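Local coordinates for GAF domain/HD domain protein (Geobacter sulfurreducens, PDB 3EEA), which is of unknown function but, as a GAF domain from a longer GAF/HD protein, is probably the sensory part of a chain that may have phosphatase activity, at residues A35-D40 against P60-M65; R105-L110 against A127-N132; R23-L28 against D145-A150; T12-V17 against S155-F160. One frame throughout, in Å; residues are numbered along the deposited sequence.

Contact 1: residues A35-D40 against P60-M65; sequences AVYFFD and PVFREM
In the pocket of this GAF domain, on the side of the sheet where a PG6 molecule is bound, the ring of Tyr37 on strand 33-39 meets Phe62 from the short helix 59-64. The two rings form an offset edge-to-face pair: the edge of Phe62 is turned toward the face of Tyr37, with centroids 5.3 Å apart and planes at 75°. The CD1-CE1 side of Phe62 does the touching, with Phe62 CD1 3.4 Å from Tyr37 OH and Phe62 CE1 3.6 Å from Tyr37 CZ, and the two side chains run past each other in opposite directions. Phe62 gets there because its CG lies anti to the backbone N (chi1 171°), which carries the ring off the helix toward the strand. Its far end also reaches the strand itself, with CZ 3.7 Å from Val36 O near the ring plane and CE1 beside the methyl of Ala35. The Tyr37 hydroxyl donates to a water at 2.7 Å from Tyr37 OH. The same water donates hydrogen bonds to Phe62 O and to Met65 O, the latter at 2.6 Å, so one molecule ties the strand to two carbonyls at the end of the helix. A phenylalanine in place of Tyr37 could keep the ring pair but would probably leave this water, and through it the two carbonyls, without the link to the strand. Tyr37 also meets the ring of Phe125, another pocket residue, and Phe62 rests on Pro48 and Ser51 of strand 46-52. Across the sheet, Val36 packs against Ile18 and Ser22 of helix 14-28, putting this contact on the face away from that helix.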
# COMPACT_ATOMS: atom_id res chain seq x y z
N ALA A 35 -13.26 -0.69 -9.87
CA ALA A 35 -13.22 -1.46 -11.10
C ALA A 35 -11.84 -1.27 -11.75
O ALA A 35 -11.47 -0.13 -12.06
CB ALA A 35 -14.33 -1.00 -12.04
N VAL A 36 -11.10 -2.36 -11.97
CA VAL A 36 -9.76 -2.30 -12.47
C VAL A 36 -9.73 -2.91 -13.85
O VAL A 36 -10.31 -3.97 -14.06
CB VAL A 36 -8.73 -3.08 -11.54
CG1 VAL A 36 -7.29 -2.94 -12.14
CG2 VAL A 36 -8.87 -2.59 -10.11
N TYR A 37 -9.04 -2.22 -14.76
CA TYR A 37 -8.85 -2.64 -16.14
C TYR A 37 -7.38 -2.62 -16.55
O TYR A 37 -6.59 -1.78 -16.06
CB TYR A 37 -9.53 -1.64 -17.05
CG TYR A 37 -11.03 -1.61 -16.95
CD1 TYR A 37 -11.85 -2.21 -17.94
CD2 TYR A 37 -11.66 -0.99 -15.88
CE1 TYR A 37 -13.23 -2.19 -17.82
CE2 TYR A 37 -13.04 -0.92 -15.80
CZ TYR A 37 -13.81 -1.53 -16.75
OH TYR A 37 -15.17 -1.48 -16.61
N PHE A 38 -7.01 -3.49 -17.48
CA PHE A 38 -5.70 -3.41 -18.08
C PHE A 38 -5.78 -2.87 -19.50
O PHE A 38 -6.76 -3.11 -20.20
CB PHE A 38 -5.04 -4.77 -18.08
CG PHE A 38 -4.60 -5.23 -16.73
CD1 PHE A 38 -3.84 -4.40 -15.90
CD2 PHE A 38 -4.90 -6.50 -16.29
CE1 PHE A 38 -3.43 -4.83 -14.66
CE2 PHE A 38 -4.47 -6.96 -15.03
CZ PHE A 38 -3.74 -6.13 -14.22
N PHE A 39 -4.75 -2.15 -19.91
CA PHE A 39 -4.71 -1.60 -21.27
C PHE A 39 -4.10 -2.65 -22.19
O PHE A 39 -2.99 -3.14 -21.92
CB PHE A 39 -3.90 -0.34 -21.34
CG PHE A 39 -4.04 0.38 -22.68
CD1 PHE A 39 -5.26 0.87 -23.09
CD2 PHE A 39 -2.95 0.56 -23.50
CE1 PHE A 39 -5.39 1.55 -24.30
CE2 PHE A 39 -3.07 1.23 -24.72
CZ PHE A 39 -4.31 1.73 -25.10
N ASP A 40 -4.88 -3.05 -23.19
CA ASP A 40 -4.52 -4.11 -24.16
C ASP A 40 -3.80 -3.51 -25.35
O ASP A 40 -4.24 -2.48 -25.89
CB ASP A 40 -5.79 -4.82 -24.63
CG ASP A 40 -6.41 -5.68 -23.55
OD1 ASP A 40 -5.72 -5.96 -22.55
OD2 ASP A 40 -7.59 -6.10 -23.71
N PRO A 60 -22.00 -9.14 -14.66
CA PRO A 60 -21.88 -9.57 -16.08
C PRO A 60 -21.57 -8.42 -17.04
O PRO A 60 -20.88 -8.62 -18.01
CB PRO A 60 -23.27 -10.14 -16.41
CG PRO A 60 -23.95 -10.35 -15.10
CD PRO A 60 -23.31 -9.48 -14.07
N VAL A 61 -22.11 -7.24 -16.76
CA VAL A 61 -21.82 -6.04 -17.56
C VAL A 61 -20.34 -5.61 -17.51
O VAL A 61 -19.69 -5.40 -18.54
CB VAL A 61 -22.69 -4.84 -17.09
CG1 VAL A 61 -22.26 -3.54 -17.80
CG2 VAL A 61 -24.18 -5.16 -17.29
N PHE A 62 -19.81 -5.47 -16.29
CA PHE A 62 -18.38 -5.25 -16.10
C PHE A 62 -17.53 -6.28 -16.86
O PHE A 62 -16.60 -5.91 -17.57
CB PHE A 62 -18.03 -5.30 -14.60
CG PHE A 62 -16.55 -5.30 -14.33
CD1 PHE A 62 -15.81 -4.16 -14.59
CD2 PHE A 62 -15.90 -6.44 -13.92
CE1 PHE A 62 -14.46 -4.12 -14.38
CE2 PHE A 62 -14.53 -6.43 -13.74
CZ PHE A 62 -13.79 -5.25 -13.96
N ARG A 63 -17.85 -7.56 -16.70
CA ARG A 63 -16.97 -8.60 -17.24
C ARG A 63 -16.96 -8.65 -18.77
O ARG A 63 -15.98 -9.10 -19.36
CB ARG A 63 -17.31 -9.95 -16.67
CG ARG A 63 -17.09 -10.05 -15.18
CD ARG A 63 -16.44 -11.38 -14.79
NE ARG A 63 -17.45 -12.26 -14.25
CZ ARG A 63 -17.48 -12.71 -13.00
NH1 ARG A 63 -16.53 -12.40 -12.11
NH2 ARG A 63 -18.49 -13.50 -12.64
N GLU A 64 -18.01 -8.17 -19.41
CA GLU A 64 -18.09 -8.28 -20.86
C GLU A 64 -17.82 -6.99 -21.63
O GLU A 64 -17.80 -7.02 -22.85
CB GLU A 64 -19.46 -8.80 -21.26
CG GLU A 64 -20.59 -7.83 -21.18
CD GLU A 64 -21.92 -8.57 -21.37
OE1 GLU A 64 -21.88 -9.80 -21.55
OE2 GLU A 64 -22.99 -7.96 -21.38
N MET A 65 -17.68 -5.87 -20.95
CA MET A 65 -17.64 -4.53 -21.60
C MET A 65 -16.20 -3.93 -21.65
O MET A 65 -15.73 -3.32 -20.68
CB MET A 65 -18.61 -3.61 -20.86
CG MET A 65 -18.73 -2.18 -21.38
SD MET A 65 -19.88 -1.08 -20.47
CE MET A 65 -19.11 -0.93 -18.83
O HOH W 1 -16.45 -3.24 -18.19

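Contact 2: residues R105-L110 against A127-N132; sequences RNLCVL and ARTRDN
Arg128 O takes the shortest bond here, from Cys108 N at 2.6 Å, and the donor arrives nearly along the C=O axis (C=O...N angle 173°). The same oxygen is approached by Leu107 CA, 3.2 Å away, in a CA-H...O contact. Arg128 N returns a bond to Cys108 O at 3.1 Å, making Cys108 and Arg128 a hydrogen-bonded antiparallel pair. Leu107 with Thr129 and Val109 with Ala127 are the non-hydrogen-bonded pairs around it. One step further out, Arg130 N donates to Asn106 O at 2.8 Å, tilted 34° from the carbonyl plane. Arg130 then folds back over the other strand: with CG anti to the carbonyl carbon (chi1 -67°), it lays CG 3.3 Å from Leu107 O and CD beside Arg105 O, and the bend at chi3 turns NE to Thr88 O. The carboxylate of Asp131 receives the hydroxyl of Thr129 on the syn lone pair of OD1, within a type I turn from Thr129 to Asn132. On the sheet face with Ala127, Leu107 CD1 comes 4.1 Å from Ala127 CB, and Leu107 is one of the residues lining the pocket that holds PG6. On the opposite face, Arg128 reaches Lys30 O and forms a salt bridge with Glu139. This is the open end of the antiparallel hairpin of strands 107-116 and 119-129, part of the central sheet of the GAF fold.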
# COMPACT_ATOMS: atom_id res chain seq x y z
N ARG A 105 -25.00 7.67 -13.18
CA ARG A 105 -25.68 8.94 -12.88
C ARG A 105 -25.73 9.31 -11.38
O ARG A 105 -25.71 10.47 -11.04
CB ARG A 105 -27.10 8.94 -13.45
CG ARG A 105 -28.12 8.25 -12.55
CD ARG A 105 -29.32 7.74 -13.31
NE ARG A 105 -30.15 6.96 -12.41
CZ ARG A 105 -30.03 5.65 -12.18
NH1 ARG A 105 -29.10 4.91 -12.78
NH2 ARG A 105 -30.86 5.07 -11.32
N ASN A 106 -25.78 8.31 -10.50
CA ASN A 106 -25.82 8.56 -9.05
C ASN A 106 -24.47 8.61 -8.36
O ASN A 106 -24.39 8.60 -7.10
CB ASN A 106 -26.65 7.48 -8.33
CG ASN A 106 -28.15 7.65 -8.52
OD1 ASN A 106 -28.91 6.68 -8.38
ND2 ASN A 106 -28.58 8.87 -8.83
N LEU A 107 -23.39 8.66 -9.17
CA LEU A 107 -22.04 8.41 -8.65
C LEU A 107 -21.04 9.55 -8.90
O LEU A 107 -21.18 10.29 -9.86
CB LEU A 107 -21.52 7.09 -9.25
CG LEU A 107 -22.31 5.80 -9.03
CD1 LEU A 107 -21.76 4.61 -9.87
CD2 LEU A 107 -22.36 5.34 -7.58
N CYS A 108 -20.10 9.73 -7.97
CA CYS A 108 -18.90 10.53 -8.17
C CYS A 108 -17.86 9.48 -8.63
O CYS A 108 -17.71 8.47 -7.94
CB CYS A 108 -18.49 11.16 -6.83
SG CYS A 108 -16.83 11.91 -6.91
N VAL A 109 -17.17 9.71 -9.76
CA VAL A 109 -16.21 8.69 -10.29
C VAL A 109 -14.81 9.25 -10.47
O VAL A 109 -14.61 10.29 -11.10
CB VAL A 109 -16.69 8.01 -11.58
CG1 VAL A 109 -15.62 6.96 -12.05
CG2 VAL A 109 -18.11 7.39 -11.40
N LEU A 110 -13.86 8.58 -9.82
CA LEU A 110 -12.49 8.93 -9.93
C LEU A 110 -11.81 7.90 -10.84
O LEU A 110 -11.91 6.70 -10.61
CB LEU A 110 -11.85 8.94 -8.56
CG LEU A 110 -10.36 9.14 -8.49
CD1 LEU A 110 -9.96 10.57 -8.86
CD2 LEU A 110 -9.85 8.77 -7.07
N ALA A 127 -15.76 4.66 -7.19
CA ALA A 127 -17.04 5.34 -7.22
C ALA A 127 -17.61 5.41 -5.82
O ALA A 127 -17.45 4.49 -5.02
CB ALA A 127 -18.04 4.58 -8.14
N ARG A 128 -18.29 6.51 -5.56
CA ARG A 128 -19.26 6.56 -4.47
C ARG A 128 -20.47 7.43 -4.85
O ARG A 128 -20.45 8.17 -5.86
CB ARG A 128 -18.63 6.92 -3.13
CG ARG A 128 -17.79 8.01 -3.09
CD ARG A 128 -16.96 7.94 -1.79
NE ARG A 128 -16.47 9.24 -1.51
CZ ARG A 128 -15.39 9.59 -0.81
NH1 ARG A 128 -15.16 10.87 -0.73
NH2 ARG A 128 -14.56 8.74 -0.23
N THR A 129 -21.56 7.29 -4.08
CA THR A 129 -22.79 7.96 -4.46
C THR A 129 -22.59 9.42 -4.27
O THR A 129 -21.82 9.82 -3.38
CB THR A 129 -24.00 7.45 -3.66
OG1 THR A 129 -23.69 7.48 -2.27
CG2 THR A 129 -24.31 6.00 -4.09
N ARG A 130 -23.25 10.21 -5.11
CA ARG A 130 -23.07 11.65 -5.20
C ARG A 130 -23.59 12.46 -4.01
O ARG A 130 -23.36 13.67 -3.96
CB ARG A 130 -23.77 12.20 -6.45
CG ARG A 130 -23.17 11.76 -7.75
CD ARG A 130 -23.91 12.42 -8.91
NE ARG A 130 -23.54 13.83 -9.01
CZ ARG A 130 -24.35 14.88 -8.89
NH1 ARG A 130 -25.65 14.73 -8.66
NH2 ARG A 130 -23.85 16.10 -9.00
N ASP A 131 -24.34 11.84 -3.12
CA ASP A 131 -24.78 12.53 -1.89
C ASP A 131 -23.64 12.57 -0.84
O ASP A 131 -23.72 13.32 0.13
CB ASP A 131 -26.06 11.90 -1.31
CG ASP A 131 -25.94 10.42 -1.12
OD1 ASP A 131 -25.07 9.82 -1.77
OD2 ASP A 131 -26.73 9.83 -0.36
N ASN A 132 -22.59 11.78 -1.06
CA ASN A 132 -21.36 11.83 -0.27
C ASN A 132 -20.42 12.88 -0.82
O ASN A 132 -20.53 13.26 -1.98
CB ASN A 132 -20.64 10.48 -0.31
CG ASN A 132 -21.39 9.42 0.45
OD1 ASN A 132 -21.51 9.49 1.67
ND2 ASN A 132 -21.90 8.42 -0.27

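Contact 3: residues R23-L28 against D145-A150; sequences RLLRKL and DLVSHA
Helices 14-28 and 137-158 lie side by side and almost antiparallel, their short segments here meeting at 172° with axes 11.0 Å apart and Leu25 CA nearest Leu146 CA at 7.7 Å. Both pack on one face of the GAF-domain sheet, and between them Leu146 is the residue that fills the seam. Its side chain heads for helix 14-28 and sets CD1 among three leucines. Leu24 comes in at about a right angle and touches with CD2, 3.8 Å from Leu146 CD1; Leu25 instead slides past in the opposite direction, its CD2 being 4.0 Å from both CD1 and CB of Leu146. The torsions explain how two successive leucines share one partner: Leu24 holds CG anti to the backbone N (chi1 -171°), whereas Leu25 holds it anti to the carbonyl carbon (chi1 -68°), and the two branches converge from different sides. Leu25 sends its other methyl, CD1, toward Val147 CG2 at 4.4 Å, a looser touch at the floor of the groove, where Leu25 also meets Ile34 and Val147 meets Val112 and Met114 of the sheet. No hydrogen bond joins the two segments; the contact is aliphatic throughout. The second subunit closes the outer side, with its Leu28 packing on Leu28 and its His149 on Leu146, so the helix pair belongs to the dimer interface as well as to the core. One turn on from Leu24, Leu28 also crosses Leu146 at about a right angle, its CD1 only 3.4 Å from Leu146 CD1, tighter than usual for two methyls.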
# COMPACT_ATOMS: atom_id res chain seq x y z
N ARG A 23 -8.48 -4.45 -2.17
CA ARG A 23 -8.85 -4.58 -0.75
C ARG A 23 -8.29 -3.40 0.08
O ARG A 23 -9.01 -2.80 0.95
CB ARG A 23 -8.29 -5.91 -0.25
CG ARG A 23 -8.34 -6.13 1.18
CD ARG A 23 -7.84 -7.54 1.43
NE ARG A 23 -7.11 -7.59 2.68
CZ ARG A 23 -7.70 -7.67 3.85
NH1 ARG A 23 -9.03 -7.72 3.92
NH2 ARG A 23 -6.96 -7.72 4.97
N LEU A 24 -7.02 -3.10 -0.13
CA LEU A 24 -6.37 -2.03 0.64
C LEU A 24 -7.00 -0.66 0.36
O LEU A 24 -7.25 0.10 1.30
CB LEU A 24 -4.88 -1.97 0.34
CG LEU A 24 -4.06 -1.05 1.23
CD1 LEU A 24 -4.26 -1.42 2.70
CD2 LEU A 24 -2.60 -1.10 0.79
N LEU A 25 -7.26 -0.36 -0.92
CA LEU A 25 -7.94 0.89 -1.28
C LEU A 25 -9.29 0.97 -0.56
O LEU A 25 -9.59 2.03 0.02
CB LEU A 25 -8.16 1.06 -2.76
CG LEU A 25 -6.87 1.26 -3.54
CD1 LEU A 25 -7.22 1.06 -5.04
CD2 LEU A 25 -6.24 2.64 -3.22
N ARG A 26 -10.07 -0.11 -0.60
CA ARG A 26 -11.40 -0.06 0.06
C ARG A 26 -11.33 0.16 1.58
O ARG A 26 -12.26 0.73 2.19
CB ARG A 26 -12.24 -1.28 -0.29
CG ARG A 26 -12.81 -1.09 -1.69
CD ARG A 26 -13.71 -2.19 -2.19
NE ARG A 26 -14.98 -2.36 -1.45
CZ ARG A 26 -16.08 -1.63 -1.62
NH1 ARG A 26 -16.12 -0.62 -2.47
NH2 ARG A 26 -17.16 -1.90 -0.91
N LYS A 27 -10.28 -0.35 2.20
CA LYS A 27 -10.04 -0.16 3.63
C LYS A 27 -9.53 1.24 3.97
O LYS A 27 -9.75 1.74 5.10
CB LYS A 27 -9.06 -1.19 4.11
CG LYS A 27 -9.64 -2.58 4.17
CD LYS A 27 -8.64 -3.46 4.84
CE LYS A 27 -9.02 -4.89 4.72
NZ LYS A 27 -7.99 -5.63 5.49
N LEU A 28 -8.86 1.89 3.02
CA LEU A 28 -8.29 3.21 3.30
C LEU A 28 -9.19 4.37 2.90
O LEU A 28 -9.04 5.46 3.43
CB LEU A 28 -6.95 3.35 2.54
CG LEU A 28 -5.84 2.50 3.14
CD1 LEU A 28 -4.59 2.56 2.29
CD2 LEU A 28 -5.61 2.90 4.64
N ASP A 145 -0.82 7.08 -5.06
CA ASP A 145 0.39 6.42 -4.56
C ASP A 145 0.28 4.90 -4.64
O ASP A 145 1.17 4.22 -5.21
CB ASP A 145 0.65 6.84 -3.13
CG ASP A 145 1.26 8.24 -3.02
OD1 ASP A 145 1.95 8.67 -3.94
OD2 ASP A 145 1.13 8.84 -1.91
N LEU A 146 -0.82 4.37 -4.09
CA LEU A 146 -1.01 2.90 -3.98
C LEU A 146 -1.14 2.27 -5.38
O LEU A 146 -0.52 1.27 -5.69
CB LEU A 146 -2.20 2.58 -3.11
CG LEU A 146 -1.96 2.83 -1.62
CD1 LEU A 146 -3.14 2.32 -0.78
CD2 LEU A 146 -0.69 2.22 -1.12
N VAL A 147 -1.86 2.93 -6.27
CA VAL A 147 -2.03 2.48 -7.63
C VAL A 147 -0.69 2.52 -8.34
O VAL A 147 -0.38 1.64 -9.11
CB VAL A 147 -3.10 3.29 -8.40
CG1 VAL A 147 -3.13 2.99 -9.94
CG2 VAL A 147 -4.46 3.06 -7.75
N SER A 148 0.13 3.54 -8.09
CA SER A 148 1.41 3.62 -8.73
C SER A 148 2.33 2.54 -8.27
O SER A 148 3.11 2.02 -9.07
CB SER A 148 2.06 4.98 -8.54
OG SER A 148 1.23 5.92 -9.17
N HIS A 149 2.25 2.17 -6.97
CA HIS A 149 2.99 1.04 -6.50
C HIS A 149 2.61 -0.28 -7.19
O HIS A 149 3.50 -1.07 -7.58
CB HIS A 149 2.83 0.88 -4.99
CG HIS A 149 3.27 2.06 -4.21
ND1 HIS A 149 2.87 2.25 -2.90
CD2 HIS A 149 4.00 3.14 -4.55
CE1 HIS A 149 3.35 3.40 -2.47
NE2 HIS A 149 4.05 3.96 -3.44
N ALA A 150 1.29 -0.53 -7.28
CA ALA A 150 0.77 -1.73 -7.91
C ALA A 150 1.14 -1.76 -9.36
O ALA A 150 1.52 -2.85 -9.89
CB ALA A 150 -0.81 -1.85 -7.72

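Contact 4: residues T12-V17 against S155-F160; sequences TDVDEV and SHMQLF
Met157 runs lengthwise under the chain from Thr12 to Val17, and the other side chains are arranged around it. With CG anti to the carbonyl carbon (chi1 -64°) and the chain extended beyond, the thioether reaches out from helix 137-158 and meets Val17 tip to tip, CE lying 3.5 Å from Val17 CG2. On the way Met157 SD passes 3.7 Å from Thr12 C, beneath the backbone that leads into helix 14-28. Val14 and Met157 slide past each other in opposite directions, Val14 CG1 resting 3.8 Å from Met157 CB. The same methyl of Val14 is crossed at about a right angle by Gln158, whose CG comes to 3.9 Å from Val14 CG1. At the other end the Thr12 and Phe160 side chains also cross at about a right angle, Thr12 CG2 lying 3.9 Å from Phe160 CD2. An alanine in place of Met157 would take away everything past CB and would probably open a gap under Thr12 and take from Val17 CG2 the methyl it meets. Asp13 stands at the N-cap of helix 14-28: Asp13 OD1 accepts from Glu16 N at 3.2 Å, met from above the carboxylate plane, and this caps the first turn, from which Val14 and Val17 project. Thr12 OG1 is held by Leu8 O. Val14 and Val17 also lean on Val154, one turn earlier in helix 137-158, while His156 of the second subunit packs on Met157. The contact thus joins the start of helix 14-28 to the C-terminal part of helix 137-158, beside the dimer interface.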
# COMPACT_ATOMS: atom_id res chain seq x y z
N THR A 12 4.53 -14.28 -10.77
CA THR A 12 4.03 -13.25 -11.68
C THR A 12 2.53 -13.17 -11.68
O THR A 12 1.96 -12.83 -12.69
CB THR A 12 4.55 -13.47 -13.14
OG1 THR A 12 4.09 -14.75 -13.61
CG2 THR A 12 6.05 -13.37 -13.20
N ASP A 13 1.90 -13.38 -10.53
CA ASP A 13 0.45 -13.46 -10.45
C ASP A 13 -0.15 -12.06 -10.29
O ASP A 13 -0.37 -11.53 -9.19
CB ASP A 13 0.03 -14.39 -9.31
CG ASP A 13 -1.46 -14.70 -9.32
OD1 ASP A 13 -2.24 -13.88 -9.87
OD2 ASP A 13 -1.83 -15.74 -8.73
N VAL A 14 -0.40 -11.46 -11.43
CA VAL A 14 -0.93 -10.10 -11.48
C VAL A 14 -2.31 -9.98 -10.80
O VAL A 14 -2.62 -8.94 -10.22
CB VAL A 14 -0.98 -9.58 -12.95
CG1 VAL A 14 0.42 -9.23 -13.47
CG2 VAL A 14 -1.62 -10.59 -13.87
N ASP A 15 -3.14 -11.01 -10.88
CA ASP A 15 -4.48 -10.92 -10.28
C ASP A 15 -4.42 -10.86 -8.76
O ASP A 15 -5.22 -10.17 -8.15
CB ASP A 15 -5.44 -12.02 -10.78
CG ASP A 15 -6.88 -11.80 -10.33
OD1 ASP A 15 -7.42 -10.66 -10.46
OD2 ASP A 15 -7.47 -12.74 -9.79
N GLU A 16 -3.47 -11.55 -8.11
CA GLU A 16 -3.37 -11.42 -6.65
C GLU A 16 -2.91 -9.99 -6.26
O GLU A 16 -3.32 -9.51 -5.24
CB GLU A 16 -2.41 -12.39 -6.00
CG GLU A 16 -2.84 -13.83 -6.01
CD GLU A 16 -3.92 -14.15 -4.99
OE1 GLU A 16 -4.00 -13.50 -3.91
OE2 GLU A 16 -4.66 -15.09 -5.27
N VAL A 17 -2.04 -9.38 -7.06
CA VAL A 17 -1.61 -7.99 -6.85
C VAL A 17 -2.85 -7.06 -6.93
O VAL A 17 -3.05 -6.19 -6.05
CB VAL A 17 -0.51 -7.57 -7.84
CG1 VAL A 17 -0.13 -6.07 -7.69
CG2 VAL A 17 0.81 -8.45 -7.63
N SER A 155 3.88 -4.23 -13.84
CA SER A 155 4.70 -4.05 -15.03
C SER A 155 5.91 -4.99 -14.99
O SER A 155 6.17 -5.68 -15.98
CB SER A 155 5.09 -2.61 -15.25
OG SER A 155 6.20 -2.28 -14.46
N HIS A 156 6.58 -5.12 -13.84
CA HIS A 156 7.66 -6.12 -13.68
C HIS A 156 7.16 -7.54 -14.01
O HIS A 156 7.87 -8.32 -14.70
CB HIS A 156 8.30 -6.13 -12.28
CG HIS A 156 9.08 -4.92 -11.94
ND1 HIS A 156 9.33 -4.54 -10.63
CD2 HIS A 156 9.65 -3.96 -12.72
CE1 HIS A 156 10.03 -3.41 -10.63
NE2 HIS A 156 10.23 -3.04 -11.88
N MET A 157 5.98 -7.89 -13.53
CA MET A 157 5.39 -9.22 -13.78
C MET A 157 4.99 -9.46 -15.26
O MET A 157 5.17 -10.57 -15.78
CB MET A 157 4.15 -9.41 -12.91
CG MET A 157 4.41 -9.41 -11.42
SD MET A 157 2.95 -9.73 -10.34
CE MET A 157 3.74 -10.02 -8.74
N GLN A 158 4.38 -8.46 -15.88
CA GLN A 158 3.87 -8.55 -17.27
C GLN A 158 5.02 -8.59 -18.29
O GLN A 158 4.83 -9.06 -19.44
CB GLN A 158 2.88 -7.42 -17.58
CG GLN A 158 1.50 -7.61 -16.89
CD GLN A 158 0.44 -6.52 -17.19
OE1 GLN A 158 0.77 -5.39 -17.51
NE2 GLN A 158 -0.85 -6.87 -17.00
N LEU A 159 6.21 -8.16 -17.89
CA LEU A 159 7.44 -8.45 -18.67
C LEU A 159 7.60 -9.94 -19.04
O LEU A 159 8.28 -10.28 -20.03
CB LEU A 159 8.70 -8.00 -17.90
CG LEU A 159 8.93 -6.49 -17.72
CD1 LEU A 159 10.18 -6.26 -16.83
CD2 LEU A 159 9.07 -5.75 -19.04
N PHE A 160 7.01 -10.85 -18.27
CA PHE A 160 7.05 -12.28 -18.63
C PHE A 160 5.79 -12.77 -19.35
O PHE A 160 5.12 -11.98 -20.05
CB PHE A 160 7.33 -13.09 -17.38
CG PHE A 160 8.63 -12.72 -16.73
CD1 PHE A 160 9.83 -13.19 -17.25
CD2 PHE A 160 8.68 -11.85 -15.65
CE1 PHE A 160 11.03 -12.84 -16.68
CE2 PHE A 160 9.88 -11.48 -15.08
CZ PHE A 160 11.07 -12.01 -15.60

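Contacts 3 and 4 lie on the same antiparallel pair of helices, 14-28 and 137-158, with centres about 16 Å apart, and both touch the second subunit. Contacts 1 and 2 reach the sheet through neighbouring strands, 33-39 and 119-129; their centres are about 19 Å apart, and both contribute to the PG6 pocket, contact 2 through Leu107 alone. Along the chain contact 4 encloses contact 3, which encloses contacts 1 and 2 one after the other, so pairing the first and last helices brings the two ends of the domain together. Contact 1 touches contact 4 where Phe38 packs on Gln158, whereas contacts 2 and 4 are about 31 Å apart between centres. Pocket and dimer helices thus share one sheet.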